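Local atomic coordinates of sulfonate ABC transporter, periplasmic sulfonate-binding protein SsuA (Methylobacillus flagellatus, PDB entry 3UIF), a protein that probably binds sulfonates or related sulfate-ester compounds in the periplasm and delivers them to an ABC transporter for import. Residues T88-A93 and A206-V211; V7-S12 and K68-I73; A220-Y225 and H308-A313. All coordinates share one frame; numbering follows the deposited sequence.

Contact 1 (T88-A93 and A206-V211); sequences TVQLVA and ARNDFV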
loop_
_atom_site.group_PDB
_atom_site.type_symbol
_atom_site.label_atom_id
_atom_site.label_comp_id
_atom_site.label_asym_id
_atom_site.label_seq_id
_atom_site.Cartn_x
_atom_site.Cartn_y
_atom_site.Cartn_z
ATOM N N THR A 88 3.448 -10.771 15.701
ATOM C CA THR A 88 2.037 -11.164 15.756
ATOM C C THR A 88 1.507 -11.631 14.406
ATOM O O THR A 88 0.638 -12.498 14.337
ATOM C CB THR A 88 1.146 -10.016 16.308
ATOM O OG1 THR A 88 1.594 -9.624 17.621
ATOM C CG2 THR A 88 -0.333 -10.432 16.365
ATOM N N VAL A 89 2.068 -11.071 13.341
ATOM C CA VAL A 89 1.453 -11.101 12.019
ATOM C C VAL A 89 2.504 -11.249 10.904
ATOM O O VAL A 89 3.634 -10.773 11.046
ATOM C CB VAL A 89 0.541 -9.854 11.889
ATOM C CG1 VAL A 89 0.807 -9.030 10.642
ATOM C CG2 VAL A 89 -0.917 -10.245 12.027
ATOM N N GLN A 90 2.118 -11.929 9.824
ATOM C CA GLN A 90 2.989 -12.304 8.693
ATOM C C GLN A 90 2.389 -11.838 7.382
ATOM O O GLN A 90 1.169 -11.925 7.202
ATOM C CB GLN A 90 2.988 -13.811 8.527
ATOM C CG GLN A 90 4.142 -14.584 9.061
ATOM C CD GLN A 90 3.721 -16.033 9.239
ATOM O OE1 GLN A 90 3.654 -16.796 8.274
ATOM N NE2 GLN A 90 3.415 -16.419 10.486
ATOM N N LEU A 91 3.233 -11.426 6.439
ATOM C CA LEU A 91 2.773 -11.169 5.077
ATOM C C LEU A 91 2.730 -12.496 4.300
ATOM O O LEU A 91 3.787 -13.102 4.048
ATOM C CB LEU A 91 3.675 -10.151 4.371
ATOM C CG LEU A 91 3.292 -9.770 2.936
ATOM C CD1 LEU A 91 1.951 -9.042 2.886
ATOM C CD2 LEU A 91 4.382 -8.901 2.337
ATOM N N VAL A 92 1.515 -12.939 3.936
ATOM C CA VAL A 92 1.324 -14.207 3.200
ATOM C C VAL A 92 0.957 -14.020 1.723
ATOM O O VAL A 92 0.955 -14.989 0.959
ATOM C CB VAL A 92 0.309 -15.153 3.870
ATOM C CG1 VAL A 92 0.834 -15.643 5.223
ATOM C CG2 VAL A 92 -1.067 -14.497 3.986
ATOM N N ALA A 93 0.642 -12.782 1.344
ATOM C CA ALA A 93 0.421 -12.398 -0.054
ATOM C C ALA A 93 0.593 -10.880 -0.236
ATOM O O ALA A 93 -0.293 -10.098 0.150
ATOM C CB ALA A 93 -0.960 -12.848 -0.535
ATOM N N ALA A 206 -1.454 -12.307 7.935
ATOM C CA ALA A 206 -2.048 -13.394 8.690
ATOM C C ALA A 206 -1.523 -13.426 10.114
ATOM O O ALA A 206 -0.324 -13.201 10.353
ATOM C CB ALA A 206 -1.771 -14.709 8.004
ATOM N N ARG A 207 -2.428 -13.706 11.056
ATOM C CA ARG A 207 -2.065 -13.925 12.449
ATOM C C ARG A 207 -1.151 -15.160 12.571
ATOM O O ARG A 207 -1.479 -16.236 12.085
ATOM C CB ARG A 207 -3.325 -14.042 13.300
ATOM C CG ARG A 207 -3.096 -13.890 14.793
ATOM C CD ARG A 207 -4.396 -13.642 15.548
ATOM N NE ARG A 207 -5.491 -14.476 15.053
ATOM C CZ ARG A 207 -5.720 -15.745 15.394
ATOM N NH1 ARG A 207 -4.944 -16.391 16.260
ATOM N NH2 ARG A 207 -6.743 -16.377 14.850
ATOM N N ASN A 208 0.014 -14.979 13.187
ATOM C CA ASN A 208 1.053 -16.007 13.225
ATOM C C ASN A 208 0.540 -17.344 13.739
ATOM O O ASN A 208 0.805 -18.390 13.139
ATOM C CB ASN A 208 2.260 -15.517 14.031
ATOM C CG ASN A 208 3.078 -14.455 13.286
ATOM O OD1 ASN A 208 2.891 -14.211 12.091
ATOM N ND2 ASN A 208 4.000 -13.822 14.003
ATOM N N ASP A 209 -0.212 -17.280 14.838
ATOM C CA ASP A 209 -0.879 -18.423 15.448
ATOM C C ASP A 209 -1.913 -19.067 14.540
ATOM O O ASP A 209 -2.162 -20.269 14.636
ATOM C CB ASP A 209 -1.615 -17.980 16.710
ATOM C CG ASP A 209 -0.709 -17.840 17.903
ATOM O OD1 ASP A 209 -1.224 -17.414 18.966
ATOM O OD2 ASP A 209 0.500 -18.155 17.788
ATOM N N PHE A 210 -2.551 -18.261 13.695
ATOM C CA PHE A 210 -3.528 -18.814 12.775
ATOM C C PHE A 210 -2.866 -19.682 11.706
ATOM O O PHE A 210 -3.362 -20.766 11.378
ATOM C CB PHE A 210 -4.386 -17.745 12.109
ATOM C CG PHE A 210 -5.450 -18.333 11.254
ATOM C CD1 PHE A 210 -6.686 -18.672 11.803
ATOM C CD2 PHE A 210 -5.188 -18.654 9.923
ATOM C CE1 PHE A 210 -7.658 -19.277 11.020
ATOM C CE2 PHE A 210 -6.153 -19.261 9.147
ATOM C CZ PHE A 210 -7.392 -19.562 9.692
ATOM N N VAL A 211 -1.759 -19.186 11.168
ATOM C CA VAL A 211 -0.978 -19.875 10.155
ATOM C C VAL A 211 -0.423 -21.180 10.706
ATOM O O VAL A 211 -0.612 -22.240 10.102
ATOM C CB VAL A 211 0.184 -18.980 9.682
ATOM C CG1 VAL A 211 1.112 -19.727 8.732
ATOM C CG2 VAL A 211 -0.371 -17.714 9.036
HETATM O O HOH W 1 -0.315 -14.574 16.302
HETATM O O HOH W 2 5.893 -11.808 12.695
#

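Contact 2 (V7-S12 and K68-I73); sequences VVRIAS and KIDFGI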
loop_
_atom_site.group_PDB
_atom_site.type_symbol
_atom_site.label_atom_id
_atom_site.label_comp_id
_atom_site.label_asym_id
_atom_site.label_seq_id
_atom_site.Cartn_x
_atom_site.Cartn_y
_atom_site.Cartn_z
ATOM N N VAL A 7 -15.355 -20.363 9.729
ATOM C CA VAL A 7 -15.393 -18.906 9.671
ATOM C C VAL A 7 -13.979 -18.356 9.715
ATOM O O VAL A 7 -13.223 -18.628 10.642
ATOM C CB VAL A 7 -16.223 -18.275 10.808
ATOM C CG1 VAL A 7 -15.931 -16.777 10.905
ATOM C CG2 VAL A 7 -17.703 -18.502 10.573
ATOM N N VAL A 8 -13.622 -17.596 8.693
ATOM C CA VAL A 8 -12.339 -16.930 8.669
ATOM C C VAL A 8 -12.599 -15.433 8.608
ATOM O O VAL A 8 -13.251 -14.932 7.688
ATOM C CB VAL A 8 -11.460 -17.448 7.517
ATOM C CG1 VAL A 8 -10.188 -16.623 7.385
ATOM C CG2 VAL A 8 -11.104 -18.913 7.769
ATOM N N ARG A 9 -12.134 -14.740 9.637
ATOM C CA ARG A 9 -12.324 -13.301 9.744
ATOM C C ARG A 9 -11.211 -12.576 9.023
ATOM O O ARG A 9 -10.028 -12.802 9.298
ATOM C CB ARG A 9 -12.371 -12.861 11.209
ATOM C CG ARG A 9 -13.771 -12.584 11.739
ATOM C CD ARG A 9 -14.077 -13.360 13.022
ATOM N NE ARG A 9 -12.871 -13.836 13.718
ATOM C CZ ARG A 9 -12.863 -14.669 14.762
ATOM N NH1 ARG A 9 -13.997 -15.137 15.266
ATOM N NH2 ARG A 9 -11.704 -15.035 15.304
ATOM N N ILE A 10 -11.610 -11.713 8.091
ATOM C CA ILE A 10 -10.668 -10.937 7.278
ATOM C C ILE A 10 -10.959 -9.439 7.336
ATOM O O ILE A 10 -12.055 -8.987 7.005
ATOM C CB ILE A 10 -10.624 -11.439 5.820
ATOM C CG1 ILE A 10 -10.500 -12.966 5.798
ATOM C CG2 ILE A 10 -9.469 -10.793 5.093
ATOM C CD1 ILE A 10 -10.305 -13.594 4.433
ATOM N N ALA A 11 -9.962 -8.676 7.768
ATOM C CA ALA A 11 -10.091 -7.224 7.875
ATOM C C ALA A 11 -9.638 -6.509 6.607
ATOM O O ALA A 11 -8.744 -6.977 5.901
ATOM C CB ALA A 11 -9.310 -6.712 9.075
ATOM N N SER A 12 -10.260 -5.372 6.329
ATOM C CA SER A 12 -9.777 -4.443 5.319
ATOM C C SER A 12 -10.045 -3.004 5.763
ATOM O O SER A 12 -10.891 -2.752 6.638
ATOM C CB SER A 12 -10.492 -4.692 4.007
ATOM O OG SER A 12 -11.842 -4.247 4.114
ATOM N N LYS A 68 -8.937 -11.961 17.510
ATOM C CA LYS A 68 -10.317 -11.866 17.023
ATOM C C LYS A 68 -10.402 -11.641 15.508
ATOM O O LYS A 68 -11.491 -11.528 14.937
ATOM C CB LYS A 68 -11.112 -10.792 17.783
ATOM C CG LYS A 68 -11.829 -11.263 19.060
ATOM C CD LYS A 68 -12.614 -12.583 18.908
ATOM C CE LYS A 68 -13.923 -12.465 18.104
ATOM N NZ LYS A 68 -15.105 -12.157 18.965
ATOM N N ILE A 69 -9.247 -11.601 14.860
ATOM C CA ILE A 69 -9.155 -11.418 13.414
ATOM C C ILE A 69 -8.080 -12.377 12.958
ATOM O O ILE A 69 -7.156 -12.648 13.720
ATOM C CB ILE A 69 -8.775 -9.966 13.063
ATOM C CG1 ILE A 69 -9.981 -9.055 13.255
ATOM C CG2 ILE A 69 -8.244 -9.852 11.646
ATOM C CD1 ILE A 69 -9.640 -7.578 13.311
ATOM N N ASP A 70 -8.203 -12.903 11.745
ATOM C CA ASP A 70 -7.284 -13.932 11.289
ATOM C C ASP A 70 -6.393 -13.436 10.177
ATOM O O ASP A 70 -5.201 -13.728 10.152
ATOM C CB ASP A 70 -8.069 -15.156 10.835
ATOM C CG ASP A 70 -9.019 -15.657 11.905
ATOM O OD1 ASP A 70 -8.619 -15.703 13.085
ATOM O OD2 ASP A 70 -10.170 -15.986 11.574
ATOM N N PHE A 71 -6.992 -12.681 9.261
ATOM C CA PHE A 71 -6.305 -12.107 8.129
ATOM C C PHE A 71 -6.656 -10.652 8.015
ATOM O O PHE A 71 -7.710 -10.231 8.488
ATOM C CB PHE A 71 -6.731 -12.813 6.852
ATOM C CG PHE A 71 -6.194 -14.197 6.739
ATOM C CD1 PHE A 71 -4.961 -14.423 6.151
ATOM C CD2 PHE A 71 -6.914 -15.277 7.239
ATOM C CE1 PHE A 71 -4.465 -15.705 6.054
ATOM C CE2 PHE A 71 -6.421 -16.562 7.147
ATOM C CZ PHE A 71 -5.195 -16.780 6.563
ATOM N N GLY A 72 -5.785 -9.899 7.356
ATOM C CA GLY A 72 -5.988 -8.472 7.175
ATOM C C GLY A 72 -5.366 -7.982 5.888
ATOM O O GLY A 72 -4.188 -8.178 5.644
ATOM N N ILE A 73 -6.176 -7.351 5.053
ATOM C CA ILE A 73 -5.679 -6.784 3.827
ATOM C C ILE A 73 -5.518 -5.280 3.974
ATOM O O ILE A 73 -6.481 -4.520 3.854
ATOM C CB ILE A 73 -6.569 -7.124 2.626
ATOM C CG1 ILE A 73 -6.761 -8.650 2.535
ATOM C CG2 ILE A 73 -5.915 -6.575 1.361
ATOM C CD1 ILE A 73 -7.894 -9.110 1.634
#

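Contact 3 (A220-Y225 and H308-A313); sequences AIVTAY and HFVATA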
loop_
_atom_site.group_PDB
_atom_site.type_symbol
_atom_site.label_atom_id
_atom_site.label_comp_id
_atom_site.label_asym_id
_atom_site.label_seq_id
_atom_site.Cartn_x
_atom_site.Cartn_y
_atom_site.Cartn_z
ATOM N N ALA A 220 -5.471 -21.949 1.041
ATOM C CA ALA A 220 -6.672 -21.823 0.254
ATOM C C ALA A 220 -6.949 -20.339 0.018
ATOM O O ALA A 220 -7.263 -19.920 -1.102
ATOM C CB ALA A 220 -7.831 -22.516 0.940
ATOM N N ILE A 221 -6.765 -19.541 1.068
ATOM C CA ILE A 221 -6.897 -18.082 0.978
ATOM C C ILE A 221 -5.921 -17.437 -0.003
ATOM O O ILE A 221 -6.327 -16.671 -0.878
ATOM C CB ILE A 221 -6.842 -17.441 2.373
ATOM C CG1 ILE A 221 -8.247 -17.406 2.940
ATOM C CG2 ILE A 221 -6.314 -16.012 2.336
ATOM C CD1 ILE A 221 -8.283 -17.712 4.406
ATOM N N VAL A 222 -4.642 -17.759 0.140
ATOM C CA VAL A 222 -3.614 -17.252 -0.772
ATOM C C VAL A 222 -3.833 -17.686 -2.232
ATOM O O VAL A 222 -3.795 -16.852 -3.148
ATOM C CB VAL A 222 -2.193 -17.615 -0.306
ATOM C CG1 VAL A 222 -1.174 -16.993 -1.242
ATOM C CG2 VAL A 222 -1.964 -17.140 1.130
ATOM N N THR A 223 -4.072 -18.975 -2.456
ATOM C CA THR A 223 -4.380 -19.441 -3.799
ATOM C C THR A 223 -5.589 -18.678 -4.359
ATOM O O THR A 223 -5.531 -18.163 -5.476
ATOM C CB THR A 223 -4.629 -20.949 -3.837
ATOM O OG1 THR A 223 -3.406 -21.638 -3.553
ATOM C CG2 THR A 223 -5.131 -21.364 -5.185
ATOM N N ALA A 224 -6.662 -18.581 -3.574
ATOM C CA ALA A 224 -7.876 -17.884 -4.017
ATOM C C ALA A 224 -7.609 -16.407 -4.310
ATOM O O ALA A 224 -8.060 -15.886 -5.321
ATOM C CB ALA A 224 -9.004 -18.048 -3.009
ATOM N N TYR A 225 -6.863 -15.754 -3.429
ATOM C CA TYR A 225 -6.435 -14.386 -3.623
ATOM C C TYR A 225 -5.719 -14.156 -4.948
ATOM O O TYR A 225 -6.100 -13.281 -5.723
ATOM C CB TYR A 225 -5.502 -13.973 -2.496
ATOM C CG TYR A 225 -5.022 -12.542 -2.607
ATOM C CD1 TYR A 225 -5.852 -11.487 -2.248
ATOM C CD2 TYR A 225 -3.728 -12.253 -3.046
ATOM C CE1 TYR A 225 -5.415 -10.179 -2.329
ATOM C CE2 TYR A 225 -3.271 -10.954 -3.137
ATOM C CZ TYR A 225 -4.120 -9.913 -2.781
ATOM O OH TYR A 225 -3.681 -8.603 -2.860
ATOM N N HIS A 308 6.124 -18.835 1.477
ATOM C CA HIS A 308 5.749 -20.229 1.188
ATOM C C HIS A 308 4.430 -20.407 0.461
ATOM O O HIS A 308 4.304 -21.300 -0.378
ATOM C CB HIS A 308 5.808 -21.103 2.458
ATOM C CG HIS A 308 5.157 -22.466 2.302
ATOM N ND1 HIS A 308 5.687 -23.448 1.531
ATOM C CD2 HIS A 308 3.964 -22.987 2.840
ATOM C CE1 HIS A 308 4.884 -24.548 1.584
ATOM N NE2 HIS A 308 3.831 -24.261 2.383
ATOM N N PHE A 309 3.449 -19.559 0.764
ATOM C CA PHE A 309 2.100 -19.689 0.200
ATOM C C PHE A 309 1.938 -19.201 -1.246
ATOM O O PHE A 309 1.163 -19.787 -2.016
ATOM C CB PHE A 309 1.074 -19.029 1.126
ATOM C CG PHE A 309 1.077 -19.608 2.497
ATOM C CD1 PHE A 309 0.484 -20.846 2.743
ATOM C CD2 PHE A 309 1.725 -18.954 3.539
ATOM C CE1 PHE A 309 0.515 -21.410 4.016
ATOM C CE2 PHE A 309 1.753 -19.508 4.817
ATOM C CZ PHE A 309 1.148 -20.744 5.054
ATOM N N VAL A 310 2.653 -18.133 -1.599
ATOM C CA VAL A 310 2.665 -17.608 -2.954
ATOM C C VAL A 310 3.427 -18.573 -3.889
ATOM O O VAL A 310 2.973 -18.877 -5.011
ATOM C CB VAL A 310 3.265 -16.190 -2.968
ATOM C CG1 VAL A 310 3.739 -15.784 -4.365
ATOM C CG2 VAL A 310 2.270 -15.194 -2.378
ATOM N N ALA A 311 4.570 -19.066 -3.402
ATOM C CA ALA A 311 5.334 -20.119 -4.068
ATOM C C ALA A 311 4.450 -21.341 -4.378
ATOM O O ALA A 311 4.409 -21.792 -5.535
ATOM C CB ALA A 311 6.542 -20.514 -3.231
ATOM N N THR A 312 3.743 -21.866 -3.368
ATOM C CA THR A 312 2.845 -23.009 -3.593
ATOM C C THR A 312 1.746 -22.636 -4.605
ATOM O O THR A 312 1.491 -23.381 -5.564
ATOM C CB THR A 312 2.243 -23.570 -2.276
ATOM O OG1 THR A 312 3.297 -24.023 -1.423
ATOM C CG2 THR A 312 1.301 -24.740 -2.539
ATOM N N ALA A 313 1.142 -21.466 -4.407
ATOM C CA ALA A 313 0.043 -20.990 -5.253
ATOM C C ALA A 313 0.412 -20.795 -6.725
ATOM O O ALA A 313 -0.354 -21.204 -7.593
ATOM C CB ALA A 313 -0.573 -19.723 -4.679
#

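Contact 1 (T88-A93 and A206-V211)
Q90 and A206 face each other as an antiparallel hydrogen-bonded pair, their backbones joined twice: Q90 N donates to A206 O and A206 N to Q90 O, each over 2.8 Å. V89 and R207 form the adjoining non-hydrogen-bonded pair, where strand 202-207 passes into helix 208-213. One more bond extends the ladder into the helix, N208 N reaching T88 O at 2.8 Å and almost straight. The buried, tightly packed part is apolar: V92 CG1 lies 3.9 Å from A206 CB, and V222 and F309 of two helices close over V92 from beyond the pair.

The other end is polar and hydrated. One water bridges T88 O and D209 N, and a second bridges V89 O and N208 ND2. N208 folds back, CG beside its own backbone N (chi1 -73°), which carries its amide across the T88-V89 peptide. Q90 NE2 then donates to N208 OD1 over 2.8 Å, but it stands 55° above the carbonyl plane, away from the lone-pair directions, and the two amide planes are 38° apart. The apolar CG1 of V211 borders the far end of the Q90 amide, 3.9 Å from Q90 OE1. That oxygen accepts a bond from N306, so both ends of the Q90 amide have assigned partners, a pattern consistent with a single amide orientation that ties strand 89-94 to the start of the helix.

Contact 2 (V7-S12 and K68-I73)
R9 and D70 meet through their backbones and one carboxylate oxygen. R9 N donates to D70 OD2 over 3.0 Å, approaching on the anti side and 30° out of the carboxylate plane, while R9 O accepts from two consecutive amides, D70 N at 3.1 Å and F71 N at 3.0 Å. The parallel ladder proper then runs on through A11 N to F71 O, 2.8 Å, and I73 N to A11 O, 2.7 Å, with the strand axes 25° apart. The R9 side chain bends about its CB-CG and CG-CD bonds, bringing the guanidinium back beside the K68 carbonyl; K68 CE lies 3.9 Å above one of its faces, toward the rim. The salt bridge from R9 NH2 to D70 OD1 is long.

On the face bearing I10 and F71, V8 CG1 comes within 3.5 Å of F71 CD2, and I10 CG2 within 3.8 Å of F71 CB. Farther out, I217 and I221 of helix 215-233 cover V8, and F210 meets the F71 ring with planes about 75° apart. Strands 44-51 and 71-75 both run parallel to strand 6-17 and flank it, and helix 56-65 joins them in a beta-alpha-beta crossover. D70 OD1 has its stronger partner in R207. The D70 carboxylate therefore links both neighbours of strand 71-75, and this pairing probably favours its ionised form.

Contact 3 (A220-Y225 and H308-A313)
V222 projects onto F309 and V310 in a helix-against-helix packing within one lobe of what is, by family, a type II periplasmic binding protein. The short axes of 220-225 and 308-313 approach to 8.9 Å and cross at -57°, and no hydrogen bond links the two segments directly. V222 carries most of the contact. Its CG1 stands anti to the backbone N (chi1 -177°), which points this methyl at the backbone of the partner helix, 3.7 Å from F309 O, and within 4.0 Å of V310 CG2. The other methyl, CG2, touches F309 CB at 3.6 Å, the two side chains crossing at about a right angle.

F309 starts toward V222 but then turns off: with CG anti to the carbonyl carbon (chi1 -58°) the ring leads away, and the methylene does most of the touching. The ring itself packs near V92 and T218. One turn beyond F309, A313 CB lies 3.6 Å from T223 OG1, a methyl beside a polar atom. T223 OG1 is hydrogen-bonded to Q219 and E316. Q219 NE2 also bonds F309 O, so this amide reaches from helix 215-233 to helix 308-316. Within 308-313, H308 O takes two donors from one residue: T312 N and T312 OG1, the latter at 3.1 Å, arrive from opposite faces of the carbonyl plane.

Overall arrangement
All three contacts share one lobe, and their centres lie about 10 Å (contacts 1 and 2), 13 Å (1 and 3) and 16 Å (2 and 3) apart. Contacts 1 and 2 belong to one mixed sheet, in which strands 71-75 and 202-207 are neighbours; a probable hydrogen bond from R207 NE to I69 O, 2.8 Å, helps join them. Contact 3 lies against that sheet: V222 CG2 is 3.6 Å from V92 O, and I221 CD1 is 3.5 Å from F71 CE2. In binding proteins of this type the ligand sits between two lobes, whereas these contact centres lie about 17 to 19 Å from the chain centre, within the framework of a single lobe.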